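PDB 6HYY: phosphoserine phosphatase from Homo sapiens, which hydrolyses O-phospho-L-serine to serine and inorganic phosphate, using a bound magnesium ion. Local coordinates for residues Asp28-Ile33 and Glu70-Leu75; Gly106-Ile111 and Asn129-Tyr134. All coordinates share one frame; numbering follows the deposited sequence.

In the fold
Interaction 1 (28-33 with 70-75) comes first along the chain and closes before interaction 2 (106-111 with 129-134) begins. It lies among the helices between strands 12-16 and 100-105, consistent with the helical cap of this haloacid dehalogenase-like phosphatase. Interaction 2 belongs to the beta-alpha-beta unit formed by strand 100-105, helix 109-116 and strand 126-133 of the core sheet, and carries two glycines of the serine pocket. The centres lie about 11 Å apart, and the contacts touch: Val72 packs on Ser110 and Leu131, Leu75 on Ile111, and Leu30 on Phe108. Helices 26-33 and 69-78 thus both pack against the sheet-bearing part, on the segment that carries the pocket glycines.

Interaction 1 of 2, residues Asp28-Ile33 and Glu70-Leu75; sequences DELAKI and EQVQRL
Arg74 meets Ile33 through its aliphatic stem, CG lying 4.5 Å from Ile33 CD1, while Gln71 CA lies over one face of the Arg74 guanidinium, 4.2 Å above its plane and offset toward the rim. The amide oxygen OE1 of Gln71 accepts from Ser68 N, just ahead of the helix; toward helix 26-33 this residue offers its CB and its backbone O, and Ile33 CG2 lies 3.7 Å from Gln71 O.

Leu75 carries the centre of the contact. With its CG anti to the backbone N (chi1 177°), the side chain extends to helix 26-33 and divides its two methyls there. CD1 sits 3.6 Å from Ile33 CG1, and CD2 is 3.7 Å from Leu30 CA, pressed against the helix backbone itself. The Leu30 side chain crosses that of Leu75 at about a right angle, and its CD1 bridges between Leu75 CD2 at 3.8 Å and Val72 CG2 at 4.1 Å.

The helix axes stay 9.7 Å apart and run at 111° to each other, so the packing is concentrated where Ile33 and Leu75 come together. Beyond it, Val72 and Leu75 also pack on helix 109-116. No hydrogen bond or salt bridge crosses between the two segments: their association is apolar, resting on the fit of branched side chains rather than on directional bonds.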
loop_
_atom_site.group_PDB
_atom_site.type_symbol
_atom_site.label_atom_id
_atom_site.label_comp_id
_atom_site.label_asym_id
_atom_site.label_seq_id
_atom_site.Cartn_x
_atom_site.Cartn_y
_atom_site.Cartn_z
ATOM N N ASP A 28 1.691 11.300 -4.992
ATOM C CA ASP A 28 1.925 12.701 -4.646
ATOM C C ASP A 28 3.410 13.034 -4.692
ATOM O O ASP A 28 3.798 14.129 -5.122
ATOM C CB ASP A 28 1.358 13.002 -3.255
ATOM C CG ASP A 28 -0.152 12.816 -3.183
ATOM O OD1 ASP A 28 -0.802 12.758 -4.254
ATOM O OD2 ASP A 28 -0.691 12.730 -2.056
ATOM N N GLU A 29 4.256 12.112 -4.233
ATOM C CA GLU A 29 5.696 12.351 -4.280
ATOM C C GLU A 29 6.200 12.381 -5.716
ATOM O O GLU A 29 7.109 13.156 -6.048
ATOM C CB GLU A 29 6.421 11.281 -3.470
ATOM C CG GLU A 29 6.043 11.328 -2.005
ATOM C CD GLU A 29 6.474 12.630 -1.363
ATOM O OE1 GLU A 29 5.608 13.400 -0.886
ATOM O OE2 GLU A 29 7.693 12.892 -1.360
ATOM N N LEU A 30 5.634 11.534 -6.577
ATOM C CA LEU A 30 5.967 11.591 -7.992
ATOM C C LEU A 30 5.540 12.923 -8.590
ATOM O O LEU A 30 6.280 13.528 -9.376
ATOM C CB LEU A 30 5.304 10.421 -8.725
ATOM C CG LEU A 30 5.675 10.200 -10.187
ATOM C CD1 LEU A 30 7.179 10.116 -10.333
ATOM C CD2 LEU A 30 4.992 8.924 -10.690
ATOM N N ALA A 31 4.351 13.401 -8.219
ATOM C CA ALA A 31 3.891 14.699 -8.690
ATOM C C ALA A 31 4.811 15.816 -8.222
ATOM O O ALA A 31 5.002 16.802 -8.940
ATOM C CB ALA A 31 2.461 14.950 -8.216
ATOM N N LYS A 32 5.376 15.682 -7.019
ATOM C CA LYS A 32 6.350 16.659 -6.534
ATOM C C LYS A 32 7.577 16.690 -7.436
ATOM O O LYS A 32 7.994 17.758 -7.901
ATOM C CB LYS A 32 6.756 16.322 -5.097
ATOM C CG LYS A 32 5.803 16.827 -4.021
ATOM C CD LYS A 32 6.365 16.551 -2.625
ATOM C CE LYS A 32 5.505 17.169 -1.529
ATOM N NZ LYS A 32 4.094 16.695 -1.547
ATOM N N ILE A 33 8.173 15.520 -7.681
ATOM C CA ILE A 33 9.321 15.394 -8.579
ATOM C C ILE A 33 9.024 16.000 -9.942
ATOM O O ILE A 33 9.908 16.593 -10.576
ATOM C CB ILE A 33 9.727 13.907 -8.685
ATOM C CG1 ILE A 33 10.601 13.506 -7.497
ATOM C CG2 ILE A 33 10.422 13.608 -10.017
ATOM C CD1 ILE A 33 12.055 13.940 -7.628
ATOM N N GLU A 70 12.856 8.425 -16.604
ATOM C CA GLU A 70 13.947 9.081 -15.887
ATOM C C GLU A 70 13.456 9.795 -14.633
ATOM O O GLU A 70 14.157 9.816 -13.620
ATOM C CB GLU A 70 14.665 10.064 -16.819
ATOM C CG GLU A 70 15.671 10.976 -16.133
ATOM C CD GLU A 70 16.739 11.494 -17.086
ATOM O OE1 GLU A 70 16.592 11.307 -18.315
ATOM O OE2 GLU A 70 17.729 12.084 -16.603
ATOM N N GLN A 71 12.255 10.370 -14.669
ATOM C CA GLN A 71 11.734 11.032 -13.476
ATOM C C GLN A 71 11.366 10.015 -12.403
ATOM O O GLN A 71 11.561 10.264 -11.208
ATOM C CB GLN A 71 10.527 11.895 -13.829
ATOM C CG GLN A 71 10.899 13.185 -14.556
ATOM C CD GLN A 71 9.689 13.960 -15.049
ATOM O OE1 GLN A 71 8.761 13.397 -15.633
ATOM N NE2 GLN A 71 9.691 15.269 -14.808
ATOM N N VAL A 72 10.823 8.868 -12.804
ATOM C CA VAL A 72 10.553 7.829 -11.820
ATOM C C VAL A 72 11.860 7.330 -11.229
ATOM O O VAL A 72 11.980 7.156 -10.009
ATOM C CB VAL A 72 9.733 6.688 -12.449
ATOM C CG1 VAL A 72 9.590 5.545 -11.456
ATOM C CG2 VAL A 72 8.370 7.195 -12.896
ATOM N N GLN A 73 12.876 7.132 -12.082
ATOM C CA GLN A 73 14.190 6.720 -11.602
ATOM C C GLN A 73 14.765 7.733 -10.622
ATOM O O GLN A 73 15.388 7.356 -9.625
ATOM C CB GLN A 73 15.151 6.536 -12.776
ATOM C CG GLN A 73 14.852 5.358 -13.672
ATOM C CD GLN A 73 15.800 5.287 -14.854
ATOM O OE1 GLN A 73 15.690 6.072 -15.801
ATOM N NE2 GLN A 73 16.737 4.341 -14.810
ATOM N N ARG A 74 14.573 9.021 -10.897
ATOM C CA ARG A 74 15.162 10.041 -10.036
ATOM C C ARG A 74 14.437 10.106 -8.699
ATOM O O ARG A 74 15.064 10.318 -7.658
ATOM C CB ARG A 74 15.152 11.399 -10.732
ATOM C CG ARG A 74 15.658 12.541 -9.848
ATOM C CD ARG A 74 16.162 13.724 -10.673
ATOM N NE ARG A 74 15.122 14.297 -11.517
ATOM C CZ ARG A 74 14.993 14.057 -12.820
ATOM N NH1 ARG A 74 15.844 13.250 -13.443
ATOM N NH2 ARG A 74 14.008 14.626 -13.501
ATOM N N LEU A 75 13.116 9.909 -8.708
ATOM C CA LEU A 75 12.387 9.798 -7.449
ATOM C C LEU A 75 12.975 8.697 -6.581
ATOM O O LEU A 75 13.295 8.920 -5.409
ATOM C CB LEU A 75 10.902 9.543 -7.720
ATOM C CG LEU A 75 10.029 9.325 -6.482
ATOM C CD1 LEU A 75 10.176 10.481 -5.511
ATOM C CD2 LEU A 75 8.569 9.166 -6.879
#

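Interaction 2 of 2, residues Gly106-Ile111 and Asn129-Tyr134. With SER (serine), chain E.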
loop_
_atom_site.group_PDB
_atom_site.type_symbol
_atom_site.label_atom_id
_atom_site.label_comp_id
_atom_site.label_asym_id
_atom_site.label_seq_id
_atom_site.Cartn_x
_atom_site.Cartn_y
_atom_site.Cartn_z
ATOM N N GLY A 106 -2.319 1.132 -4.732
ATOM C CA GLY A 106 -2.751 1.850 -5.920
ATOM C C GLY A 106 -1.666 2.696 -6.560
ATOM O O GLY A 106 -1.887 3.263 -7.636
ATOM N N GLY A 107 -0.503 2.790 -5.913
ATOM C CA GLY A 107 0.689 3.356 -6.507
ATOM C C GLY A 107 1.336 2.403 -7.491
ATOM O O GLY A 107 0.698 1.505 -8.041
ATOM N N PHE A 108 2.637 2.590 -7.689
ATOM C CA PHE A 108 3.311 2.062 -8.866
ATOM C C PHE A 108 4.402 1.068 -8.507
ATOM O O PHE A 108 5.183 1.291 -7.577
ATOM C CB PHE A 108 3.868 3.226 -9.680
ATOM C CG PHE A 108 2.835 4.266 -9.944
ATOM C CD1 PHE A 108 1.711 3.953 -10.694
ATOM C CD2 PHE A 108 2.947 5.535 -9.395
ATOM C CE1 PHE A 108 0.734 4.894 -10.909
ATOM C CE2 PHE A 108 1.969 6.478 -9.610
ATOM C CZ PHE A 108 0.868 6.165 -10.370
ATOM N N ARG A 109 4.449 -0.029 -9.278
ATOM C CA ARG A 109 5.369 -1.128 -8.996
ATOM C C ARG A 109 6.826 -0.669 -8.953
ATOM O O ARG A 109 7.615 -1.187 -8.156
ATOM C CB ARG A 109 5.181 -2.241 -10.038
ATOM C CG ARG A 109 6.367 -3.197 -10.178
ATOM C CD ARG A 109 6.001 -4.497 -10.916
ATOM N NE ARG A 109 4.843 -5.108 -10.296
ATOM C CZ ARG A 109 4.881 -6.064 -9.366
ATOM N NH1 ARG A 109 6.020 -6.592 -8.948
ATOM N NH2 ARG A 109 3.747 -6.498 -8.863
ATOM N N SER A 110 7.207 0.289 -9.804
ATOM C CA SER A 110 8.574 0.803 -9.767
ATOM C C SER A 110 8.951 1.231 -8.353
ATOM O O SER A 110 9.960 0.779 -7.796
ATOM C CB SER A 110 8.720 1.974 -10.741
ATOM O OG SER A 110 7.698 2.923 -10.542
ATOM N N ILE A 111 8.101 2.051 -7.744
ATOM C CA ILE A 111 8.371 2.567 -6.409
ATOM C C ILE A 111 8.127 1.493 -5.352
ATOM O O ILE A 111 8.924 1.327 -4.422
ATOM C CB ILE A 111 7.520 3.819 -6.154
ATOM C CG1 ILE A 111 7.746 4.864 -7.259
ATOM C CG2 ILE A 111 7.830 4.386 -4.773
ATOM C CD1 ILE A 111 6.707 5.966 -7.274
ATOM N N ASN A 129 0.067 -0.831 -9.377
ATOM C CA ASN A 129 -0.139 -0.447 -10.763
ATOM C C ASN A 129 1.197 -0.372 -11.499
ATOM O O ASN A 129 2.261 -0.250 -10.897
ATOM C CB ASN A 129 -0.907 0.864 -10.821
ATOM C CG ASN A 129 -2.342 0.661 -10.446
ATOM O OD1 ASN A 129 -2.977 -0.269 -10.950
ATOM N ND2 ASN A 129 -2.847 1.456 -9.520
ATOM N N ARG A 130 1.138 -0.515 -12.824
ATOM C CA ARG A 130 2.339 -0.598 -13.653
ATOM C C ARG A 130 2.304 0.549 -14.649
ATOM O O ARG A 130 1.424 0.589 -15.513
ATOM C CB ARG A 130 2.422 -1.934 -14.390
ATOM C CG ARG A 130 2.518 -3.151 -13.502
ATOM C CD ARG A 130 2.813 -4.372 -14.354
ATOM N NE ARG A 130 4.234 -4.476 -14.660
ATOM C CZ ARG A 130 4.772 -5.436 -15.407
ATOM N NH1 ARG A 130 3.996 -6.379 -15.934
ATOM N NH2 ARG A 130 6.084 -5.457 -15.613
ATOM N N LEU A 131 3.243 1.481 -14.519
ATOM C CA LEU A 131 3.360 2.552 -15.502
ATOM C C LEU A 131 3.929 2.017 -16.816
ATOM O O LEU A 131 4.724 1.075 -16.837
ATOM C CB LEU A 131 4.255 3.670 -14.971
ATOM C CG LEU A 131 3.739 4.485 -13.790
ATOM C CD1 LEU A 131 4.870 5.352 -13.247
ATOM C CD2 LEU A 131 2.552 5.327 -14.185
ATOM N N LYS A 132 3.519 2.646 -17.917
ATOM C CA LYS A 132 4.028 2.345 -19.249
ATOM C C LYS A 132 4.809 3.542 -19.781
ATOM O O LYS A 132 4.473 4.695 -19.501
ATOM C CB LYS A 132 2.889 1.993 -20.221
ATOM C CG LYS A 132 2.088 0.739 -19.847
ATOM C CD LYS A 132 1.014 0.416 -20.885
ATOM C CE LYS A 132 0.195 -0.808 -20.487
ATOM N NZ LYS A 132 -0.793 -1.205 -21.533
ATOM N N PHE A 133 5.855 3.246 -20.549
ATOM C CA PHE A 133 6.732 4.254 -21.121
ATOM C C PHE A 133 7.013 3.923 -22.581
ATOM O O PHE A 133 7.100 2.757 -22.969
ATOM C CB PHE A 133 8.050 4.340 -20.354
ATOM C CG PHE A 133 7.873 4.473 -18.872
ATOM C CD1 PHE A 133 7.645 5.715 -18.297
ATOM C CD2 PHE A 133 7.917 3.352 -18.055
ATOM C CE1 PHE A 133 7.479 5.847 -16.930
ATOM C CE2 PHE A 133 7.751 3.472 -16.684
ATOM C CZ PHE A 133 7.529 4.714 -16.123
ATOM N N TYR A 134 7.166 4.966 -23.388
ATOM C CA TYR A 134 7.613 4.749 -24.752
ATOM C C TYR A 134 9.116 4.485 -24.773
ATOM O O TYR A 134 9.808 4.559 -23.755
ATOM C CB TYR A 134 7.220 5.939 -25.626
ATOM C CG TYR A 134 5.724 6.053 -25.804
ATOM C CD1 TYR A 134 5.006 5.033 -26.416
ATOM C CD2 TYR A 134 5.028 7.170 -25.355
ATOM C CE1 TYR A 134 3.645 5.117 -26.588
ATOM C CE2 TYR A 134 3.654 7.269 -25.527
ATOM C CZ TYR A 134 2.967 6.231 -26.144
ATOM O OH TYR A 134 1.606 6.290 -26.328
HETATM N N SER E . -2.213 4.591 -3.157
HETATM C CA SER E . -2.284 3.235 -2.626
HETATM C C SER E . -3.737 2.785 -2.537
HETATM O O SER E . -4.151 2.328 -1.477
HETATM C CB SER E . -1.658 3.152 -1.251
HETATM O OG SER E . -1.072 1.902 -0.971
HETATM O OXT SER E . -4.532 2.889 -3.476
HETATM O O HOH W 1 5.731 1.438 -12.393
#
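Asn129 grips the glycine turn with both side chain and backbone, and its amide reaches Gly106 in an unusual way: ND2 donates to Gly106 O at 2.8 Å from above the carbonyl plane, 48° out of it, although the acceptor lies close to the plane of the Asn129 amide. The same ND2 also bonds to Thr148 O. Asn129 CG lies beside the backbone N, which carries the amide to the same turn that the backbone N-H binds: Asn129 N donates to Gly107 O at 2.8 Å, and Arg109 N donates to Asn129 O at 2.7 Å, together making a single parallel bridge of Phe108 with Asn129. Phe108 is also the N-cap residue of helix 109-116, so the pairing gives way directly to the helix. Past the bridge, a water takes over, accepting from Ser110 N and from Leu131 N.

The Phe108 ring and Leu131 cross obliquely. Leu131 CD2 makes a CH-pi contact over one face, 4.1 Å from the ring centroid and 25° off the normal, while Leu62 of helix 54-65 touches both residues. Arg109 and Arg130 run side by side in the same direction, their guanidinium planes 78° apart and Arg109 NE 4.5 Å from Arg130 NE. This like-charge approach is probably eased by the salt bridge of Arg109 to Glu113.

A leucine here in place of Asn129 would take away the donor shared by Gly106 O and Thr148 O, and the Gly106-Gly107 corner would probably be less firmly fixed. That turn borders the bound serine, whose CA lies 3.0 Å from Gly106 N. The chemistry therefore suggests that Asn129 acts from a second shell, positioning the pocket wall through Gly106 and Gly107 without being one of its residues.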